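Local coordinates for 3-deoxy-D-manno-octulosonate 8-phosphate phosphatase KdsC (Haemophilus influenzae Rd, PDB 1K1E), which hydrolyses 3-deoxy-D-manno-octulosonate 8-phosphate to 3-deoxy-D-manno-octulosonate and inorganic phosphate, a metal-dependent step in lipopolysaccharide biosynthesis, at residues G17-G22 with V38-G43; H137-H142 with F148-D153; D90-K93 with T98-Q101. All coordinates share one frame; numbering follows the deposited sequence.

Interaction 1: residues G17-G22 with V38-G43; sequences GVLTDG and VRDGLG
Two waters converge on OD2 of D40 and tie it to the backbone carbonyls of V18 and L19. One water donates to V18 O at 2.9 Å and also to D40 OD2, where the modelled separation is unusually short and its exact length doubtful; the other donates to L19 O at 2.7 Å and to D40 OD2 at 2.9 Å. The carboxylate itself stays back from the loop, with V18 O 4.2 Å from D40 OD2. Within the loop its apolar neighbour is L19, whose CD2 methyl ends 4.1 Å from D40 OD2 as the two side chains cross at a slant; F148 of helix 147-158 packs on both. The second oxygen, OD1, is taken by the backbone N of R149. On the loop side, T20 OG1 accepts from G17 N and from G22 N, both at 2.9 Å, and the latter bond closes an ST turn. V18 follows the metal ligands D14 and D16, consistent with the DxDx(T/V) signature of HAD phosphatases, while V38 to G41 probably contribute to the substrate site. Each bridging water spends both protons, one on a carbonyl and one on the carboxylate, so acceptors that could not bond to each other directly are joined through water in a buried contact.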
loop_
_atom_site.group_PDB
_atom_site.type_symbol
_atom_site.label_atom_id
_atom_site.label_comp_id
_atom_site.label_asym_id
_atom_site.label_seq_id
_atom_site.Cartn_x
_atom_site.Cartn_y
_atom_site.Cartn_z
ATOM N N GLY A 17 -10.939 2.042 -7.261
ATOM C CA GLY A 17 -10.011 2.628 -8.224
ATOM C C GLY A 17 -10.054 4.141 -8.187
ATOM O O GLY A 17 -9.159 4.804 -8.745
ATOM N N VAL A 18 -11.098 4.681 -7.514
ATOM C CA VAL A 18 -11.248 6.114 -7.372
ATOM C C VAL A 18 -11.195 6.440 -5.890
ATOM O O VAL A 18 -10.268 7.089 -5.450
ATOM C CB VAL A 18 -12.547 6.605 -8.015
ATOM C CG1 VAL A 18 -12.772 8.073 -7.734
ATOM C CG2 VAL A 18 -12.415 6.432 -9.544
ATOM N N LEU A 19 -12.150 5.937 -5.113
ATOM C CA LEU A 19 -12.101 6.187 -3.660
ATOM C C LEU A 19 -11.149 5.191 -2.981
ATOM O O LEU A 19 -10.844 5.338 -1.806
ATOM C CB LEU A 19 -13.485 6.032 -3.050
ATOM C CG LEU A 19 -14.490 7.072 -3.590
ATOM C CD1 LEU A 19 -15.831 6.800 -2.785
ATOM C CD2 LEU A 19 -13.958 8.515 -3.263
ATOM N N THR A 20 -10.717 4.177 -3.716
ATOM C CA THR A 20 -9.767 3.153 -3.276
ATOM C C THR A 20 -8.625 3.093 -4.330
ATOM O O THR A 20 -8.741 3.688 -5.421
ATOM C CB THR A 20 -10.383 1.750 -3.210
ATOM O OG1 THR A 20 -10.481 1.221 -4.529
ATOM C CG2 THR A 20 -11.773 1.770 -2.510
ATOM N N ASP A 21 -7.537 2.376 -4.026
ATOM C CA ASP A 21 -6.470 2.295 -4.974
ATOM C C ASP A 21 -6.749 1.138 -5.955
ATOM O O ASP A 21 -5.868 0.751 -6.729
ATOM C CB ASP A 21 -5.140 2.066 -4.262
ATOM C CG ASP A 21 -5.092 0.751 -3.505
ATOM O OD1 ASP A 21 -6.090 0.004 -3.456
ATOM O OD2 ASP A 21 -4.029 0.455 -2.946
ATOM N N GLY A 22 -7.959 0.602 -5.908
ATOM C CA GLY A 22 -8.297 -0.492 -6.825
ATOM C C GLY A 22 -8.149 -1.898 -6.280
ATOM O O GLY A 22 -8.574 -2.855 -6.924
ATOM N N VAL A 38 -8.668 9.249 3.925
ATOM C CA VAL A 38 -9.232 10.259 4.821
ATOM C C VAL A 38 -9.414 11.639 4.169
ATOM O O VAL A 38 -10.400 12.308 4.467
ATOM C CB VAL A 38 -8.356 10.381 6.058
ATOM C CG1 VAL A 38 -6.989 11.019 5.676
ATOM C CG2 VAL A 38 -9.090 11.133 7.156
ATOM N N ARG A 39 -8.471 12.074 3.314
ATOM C CA ARG A 39 -8.651 13.410 2.756
ATOM C C ARG A 39 -9.794 13.454 1.696
ATOM O O ARG A 39 -10.396 14.516 1.459
ATOM C CB ARG A 39 -7.360 13.955 2.206
ATOM C CG ARG A 39 -6.201 13.928 3.283
ATOM C CD ARG A 39 -4.981 14.829 2.938
ATOM N NE ARG A 39 -4.182 14.211 1.875
ATOM C CZ ARG A 39 -3.228 13.300 2.107
ATOM N NH1 ARG A 39 -2.917 12.865 3.333
ATOM N NH2 ARG A 39 -2.555 12.830 1.089
ATOM N N ASP A 40 -10.077 12.322 1.037
ATOM C CA ASP A 40 -11.252 12.287 0.171
ATOM C C ASP A 40 -12.552 12.525 1.036
ATOM O O ASP A 40 -13.501 13.218 0.628
ATOM C CB ASP A 40 -11.416 10.912 -0.467
ATOM C CG ASP A 40 -10.399 10.653 -1.620
ATOM O OD1 ASP A 40 -9.901 11.629 -2.187
ATOM O OD2 ASP A 40 -10.148 9.491 -1.998
ATOM N N GLY A 41 -12.600 11.846 2.167
ATOM C CA GLY A 41 -13.760 11.969 3.012
ATOM C C GLY A 41 -13.922 13.412 3.431
ATOM O O GLY A 41 -15.036 13.891 3.498
ATOM N N LEU A 42 -12.849 14.120 3.730
ATOM C CA LEU A 42 -13.035 15.518 4.075
ATOM C C LEU A 42 -13.487 16.344 2.846
ATOM O O LEU A 42 -14.280 17.272 2.971
ATOM C CB LEU A 42 -11.744 16.108 4.641
ATOM C CG LEU A 42 -11.832 17.568 5.046
ATOM C CD1 LEU A 42 -12.938 17.669 6.105
ATOM C CD2 LEU A 42 -10.527 18.075 5.581
ATOM N N GLY A 43 -12.984 15.994 1.663
ATOM C CA GLY A 43 -13.393 16.700 0.460
ATOM C C GLY A 43 -14.899 16.507 0.238
ATOM O O GLY A 43 -15.610 17.437 -0.241
HETATM O O HOH W 1 -8.992 9.291 -4.161
HETATM O O HOH W 2 -11.629 7.528 -0.464
#

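Interaction 2: residues H137-H142 with F148-D153; sequences HVLSTH and FREMSD
E150 reaches T141 and S140 with a straight side chain: CG lies anti to the backbone N (chi1 -179°) and the chain stays extended beyond it, carrying the carboxylate off helix 147-158 to the loop. T141 turns OG1 beside its own backbone N, which brings OG1 to the oxygen that T141 N also reaches, E150 OE2. Each carboxylate oxygen is held twice. S140 N donates to the syn lone pair of E150 OE1 at 2.8 Å in a nearly straight bond (173°), and S140 OG adds a longer bond of 3.2 Å to OE1 from above the carboxylate plane. At the other oxygen, T141 N meets the syn lone pair of OE2 at 2.7 Å in a bent bond (137°), while T141 OG1 comes closer, 2.6 Å from OE2, again from above the plane. Four donors thus fix the carboxylate's rotation. L139 supplies the apolar side, its CD2 resting 3.7 Å from E150 CG and 4.2 Å from M151 CB. On the same helix R149 pairs with D153. The contact fastens the loop after strand 137-138, the outermost strand of the parallel sheet within this chain, to helix 147-158, which packs on that sheet in the Rossmann-like HAD fold.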
loop_
_atom_site.group_PDB
_atom_site.type_symbol
_atom_site.label_atom_id
_atom_site.label_comp_id
_atom_site.label_asym_id
_atom_site.label_seq_id
_atom_site.Cartn_x
_atom_site.Cartn_y
_atom_site.Cartn_z
ATOM N N HIS A 137 -10.931 16.243 -17.523
ATOM C CA HIS A 137 -9.770 16.588 -16.754
ATOM C C HIS A 137 -9.076 15.367 -16.169
ATOM O O HIS A 137 -9.680 14.583 -15.434
ATOM C CB HIS A 137 -10.221 17.533 -15.621
ATOM C CG HIS A 137 -11.237 18.576 -16.033
ATOM N ND1 HIS A 137 -10.897 19.747 -16.684
ATOM C CD2 HIS A 137 -12.574 18.664 -15.793
ATOM C CE1 HIS A 137 -11.971 20.513 -16.817
ATOM N NE2 HIS A 137 -13.000 19.880 -16.282
ATOM N N VAL A 138 -7.797 15.203 -16.466
ATOM C CA VAL A 138 -7.067 14.091 -15.882
ATOM C C VAL A 138 -6.401 14.587 -14.629
ATOM O O VAL A 138 -5.615 15.526 -14.691
ATOM C CB VAL A 138 -6.018 13.539 -16.875
ATOM C CG1 VAL A 138 -5.157 12.416 -16.188
ATOM C CG2 VAL A 138 -6.754 12.960 -18.099
ATOM N N LEU A 139 -6.697 13.975 -13.476
ATOM C CA LEU A 139 -6.103 14.442 -12.236
ATOM C C LEU A 139 -4.662 13.936 -12.109
ATOM O O LEU A 139 -4.296 12.941 -12.753
ATOM C CB LEU A 139 -6.920 13.877 -11.063
ATOM C CG LEU A 139 -8.388 14.366 -11.158
ATOM C CD1 LEU A 139 -9.249 13.382 -10.309
ATOM C CD2 LEU A 139 -8.466 15.775 -10.575
ATOM N N SER A 140 -3.884 14.589 -11.234
ATOM C CA SER A 140 -2.491 14.184 -11.018
ATOM C C SER A 140 -2.334 13.120 -9.943
ATOM O O SER A 140 -1.281 12.499 -9.862
ATOM C CB SER A 140 -1.630 15.426 -10.677
ATOM O OG SER A 140 -1.852 15.913 -9.347
ATOM N N THR A 141 -3.362 12.945 -9.103
ATOM C CA THR A 141 -3.311 11.967 -7.997
ATOM C C THR A 141 -3.881 10.584 -8.324
ATOM O O THR A 141 -4.902 10.474 -8.997
ATOM C CB THR A 141 -4.048 12.513 -6.796
ATOM O OG1 THR A 141 -3.588 13.839 -6.518
ATOM C CG2 THR A 141 -3.800 11.609 -5.641
ATOM N N HIS A 142 -3.184 9.518 -7.913
ATOM C CA HIS A 142 -3.692 8.166 -8.165
ATOM C C HIS A 142 -4.938 7.859 -7.404
ATOM O O HIS A 142 -5.160 8.414 -6.314
ATOM C CB HIS A 142 -2.690 7.094 -7.787
ATOM C CG HIS A 142 -1.516 7.016 -8.724
ATOM N ND1 HIS A 142 -0.713 5.898 -8.832
ATOM C CD2 HIS A 142 -1.019 7.921 -9.591
ATOM C CE1 HIS A 142 0.234 6.123 -9.729
ATOM N NE2 HIS A 142 0.070 7.348 -10.205
ATOM N N PHE A 148 -10.043 12.105 -5.317
ATOM C CA PHE A 148 -11.331 12.741 -5.129
ATOM C C PHE A 148 -11.130 14.128 -4.558
ATOM O O PHE A 148 -11.721 15.151 -5.015
ATOM C CB PHE A 148 -12.217 11.901 -4.210
ATOM C CG PHE A 148 -13.591 12.470 -4.088
ATOM C CD1 PHE A 148 -14.632 11.929 -4.832
ATOM C CD2 PHE A 148 -13.822 13.616 -3.309
ATOM C CE1 PHE A 148 -15.949 12.534 -4.828
ATOM C CE2 PHE A 148 -15.130 14.206 -3.305
ATOM C CZ PHE A 148 -16.187 13.642 -4.080
ATOM N N ARG A 149 -10.292 14.197 -3.541
ATOM C CA ARG A 149 -9.981 15.481 -2.882
ATOM C C ARG A 149 -9.347 16.475 -3.855
ATOM O O ARG A 149 -9.626 17.659 -3.806
ATOM C CB ARG A 149 -9.026 15.239 -1.722
ATOM C CG ARG A 149 -8.719 16.489 -0.919
ATOM C CD ARG A 149 -9.930 17.252 -0.433
ATOM N NE ARG A 149 -9.494 18.428 0.353
ATOM C CZ ARG A 149 -9.124 18.363 1.615
ATOM N NH1 ARG A 149 -9.138 17.200 2.264
ATOM N NH2 ARG A 149 -8.721 19.457 2.218
ATOM N N GLU A 150 -8.486 15.988 -4.755
ATOM C CA GLU A 150 -7.892 16.882 -5.783
ATOM C C GLU A 150 -9.011 17.576 -6.601
ATOM O O GLU A 150 -9.005 18.796 -6.815
ATOM C CB GLU A 150 -7.001 16.071 -6.728
ATOM C CG GLU A 150 -6.339 16.938 -7.777
ATOM C CD GLU A 150 -5.362 16.124 -8.630
ATOM O OE1 GLU A 150 -4.928 16.662 -9.595
ATOM O OE2 GLU A 150 -5.085 14.935 -8.322
ATOM N N MET A 151 -9.981 16.764 -7.021
ATOM C CA MET A 151 -11.130 17.213 -7.744
ATOM C C MET A 151 -12.005 18.124 -6.874
ATOM O O MET A 151 -12.379 19.226 -7.292
ATOM C CB MET A 151 -11.960 15.999 -8.235
ATOM C CG MET A 151 -13.260 16.439 -9.003
ATOM S SD MET A 151 -14.336 14.988 -9.155
ATOM C CE MET A 151 -14.647 14.448 -7.351
ATOM N N SER A 152 -12.379 17.697 -5.663
ATOM C CA SER A 152 -13.253 18.611 -4.873
ATOM C C SER A 152 -12.612 19.954 -4.623
ATOM O O SER A 152 -13.267 21.003 -4.713
ATOM C CB SER A 152 -13.707 17.995 -3.541
ATOM O OG SER A 152 -12.616 17.628 -2.728
ATOM N N ASP A 153 -11.320 19.951 -4.330
ATOM C CA ASP A 153 -10.614 21.202 -4.102
ATOM C C ASP A 153 -10.742 22.069 -5.363
ATOM O O ASP A 153 -10.960 23.270 -5.261
ATOM C CB ASP A 153 -9.114 20.977 -3.886
ATOM C CG ASP A 153 -8.762 20.504 -2.493
ATOM O OD1 ASP A 153 -7.577 20.176 -2.353
ATOM O OD2 ASP A 153 -9.585 20.486 -1.552
#

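Interaction 3: residues D90-K93 with T98-Q101; sequences DLMK and TAEQ
The flat peptide group joining T98 to A99 has the thioether of M92 on one side. M92 SD stands almost squarely above the A99 end of this plane, 3.5 Å from A99 CA, and is farther, 4.4 Å, from T98 C. The second flat group, the side-chain amide of Q101, takes T98 N on OE1 at 2.9 Å; the donor is tilted 37° out of the carbonyl plane, although the N-H itself points almost straight at the oxygen. M92 leaves its helix with CG beside the backbone N (chi1 -70°) and then runs extended through SD, which delivers the terminal methyl to the loop. M92 CE lies 3.5 Å from A99 CB and equally close to A99 CA, so sulfur and methyl together lie along the alanine. Across the two segments this is van der Waals packing, carried by a long, extended side chain against a small one. The loop keeps its own shape: Q101 N bonds to T98 O at 3.1 Å, closing a beta turn, and is joined weakly by T98 OG1 at 3.4 Å. Together with the amide bond to T98 N, these side-chain and backbone bonds of T98 and Q101 close the turn on itself. T98 O is also an acceptor for T102 OG1, and the backbone of Q101 bonds to K9 and F10, which ties the turn to the beginning of strand 10-14. The M92 side chain also comes within about 4 Å of the mercury ion bound at C88, A114 and C118. Its neighbour L91 packs on strands 10-14 and 53-58. The contact packs the last turns of helix 84-95 against the loop that leads into strand 102-106, part of the beta-alpha-beta crossover from strand 76-79 through helix 84-95 to strand 102-106 of the HAD fold.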
loop_
_atom_site.group_PDB
_atom_site.type_symbol
_atom_site.label_atom_id
_atom_site.label_comp_id
_atom_site.label_asym_id
_atom_site.label_seq_id
_atom_site.Cartn_x
_atom_site.Cartn_y
_atom_site.Cartn_z
ATOM N N ASP A 90 -30.406 8.624 -13.038
ATOM C CA ASP A 90 -31.264 8.333 -11.889
ATOM C C ASP A 90 -30.768 9.108 -10.701
ATOM O O ASP A 90 -31.571 9.673 -9.960
ATOM C CB ASP A 90 -31.267 6.849 -11.583
ATOM C CG ASP A 90 -32.042 6.031 -12.595
ATOM O OD1 ASP A 90 -31.893 4.752 -12.585
ATOM O OD2 ASP A 90 -32.788 6.675 -13.369
ATOM N N LEU A 91 -29.439 9.141 -10.515
ATOM C CA LEU A 91 -28.886 9.871 -9.362
ATOM C C LEU A 91 -29.079 11.364 -9.565
ATOM O O LEU A 91 -29.326 12.130 -8.619
ATOM C CB LEU A 91 -27.391 9.519 -9.194
ATOM C CG LEU A 91 -27.126 8.112 -8.661
ATOM C CD1 LEU A 91 -25.582 7.795 -8.778
ATOM C CD2 LEU A 91 -27.591 8.019 -7.133
ATOM N N MET A 92 -28.976 11.818 -10.798
ATOM C CA MET A 92 -29.154 13.251 -11.038
ATOM C C MET A 92 -30.582 13.623 -10.666
ATOM O O MET A 92 -30.794 14.627 -9.997
ATOM C CB MET A 92 -28.958 13.612 -12.510
ATOM C CG MET A 92 -27.454 13.470 -12.931
ATOM S SD MET A 92 -27.341 13.407 -14.721
ATOM C CE MET A 92 -25.622 13.224 -15.065
ATOM N N LYS A 93 -31.525 12.796 -11.131
ATOM C CA LYS A 93 -32.924 13.081 -10.848
ATOM C C LYS A 93 -33.126 13.093 -9.324
ATOM O O LYS A 93 -33.877 13.949 -8.799
ATOM C CB LYS A 93 -33.827 12.039 -11.526
ATOM C CG LYS A 93 -35.259 12.498 -11.762
ATOM N N THR A 98 -29.272 18.795 -13.093
ATOM C CA THR A 98 -29.184 18.354 -14.464
ATOM C C THR A 98 -27.808 17.743 -14.752
ATOM O O THR A 98 -26.885 17.905 -13.954
ATOM C CB THR A 98 -29.359 19.526 -15.440
ATOM O OG1 THR A 98 -28.199 20.344 -15.395
ATOM C CG2 THR A 98 -30.569 20.418 -15.003
ATOM N N ALA A 99 -27.678 17.068 -15.898
ATOM C CA ALA A 99 -26.388 16.464 -16.249
ATOM C C ALA A 99 -25.325 17.538 -16.420
ATOM O O ALA A 99 -24.178 17.370 -15.973
ATOM C CB ALA A 99 -26.484 15.600 -17.543
ATOM N N GLU A 100 -25.673 18.656 -17.053
ATOM C CA GLU A 100 -24.671 19.698 -17.198
ATOM C C GLU A 100 -24.105 20.172 -15.886
ATOM O O GLU A 100 -22.978 20.646 -15.851
ATOM C CB GLU A 100 -25.196 20.931 -17.984
ATOM C CG GLU A 100 -26.526 21.497 -17.583
ATOM C CD GLU A 100 -26.916 22.710 -18.469
ATOM O OE1 GLU A 100 -28.127 23.100 -18.518
ATOM O OE2 GLU A 100 -25.987 23.277 -19.115
ATOM N N GLN A 101 -24.864 20.032 -14.798
ATOM C CA GLN A 101 -24.403 20.485 -13.479
ATOM C C GLN A 101 -23.770 19.340 -12.657
ATOM O O GLN A 101 -23.507 19.497 -11.461
ATOM C CB GLN A 101 -25.593 21.044 -12.679
ATOM C CG GLN A 101 -26.596 21.958 -13.453
ATOM C CD GLN A 101 -27.936 22.301 -12.677
ATOM O OE1 GLN A 101 -28.588 21.436 -12.041
ATOM N NE2 GLN A 101 -28.355 23.569 -12.778
#

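In the fold
Interactions 1 and 2 are neighbours, their centres about 10 Å apart, and they touch through helix 147-158, where R149 NH1 lies 3.1 Å from R39 O. Both also border a second subunit: R39 forms a salt bridge with D107 of that neighbouring copy, and R149 one with its D108, placing them at the tetramer interface. The active site is nearest to interaction 1, since the V18 side chain lies about 5 Å from the cobalt ion; in interaction 2 the side chain of L139 is about 12 Å from the bound cobalt ion. Interaction 3 sits apart, its centre about 22 Å from that of interaction 1 and 21 Å from that of interaction 2, beside the mercury ion.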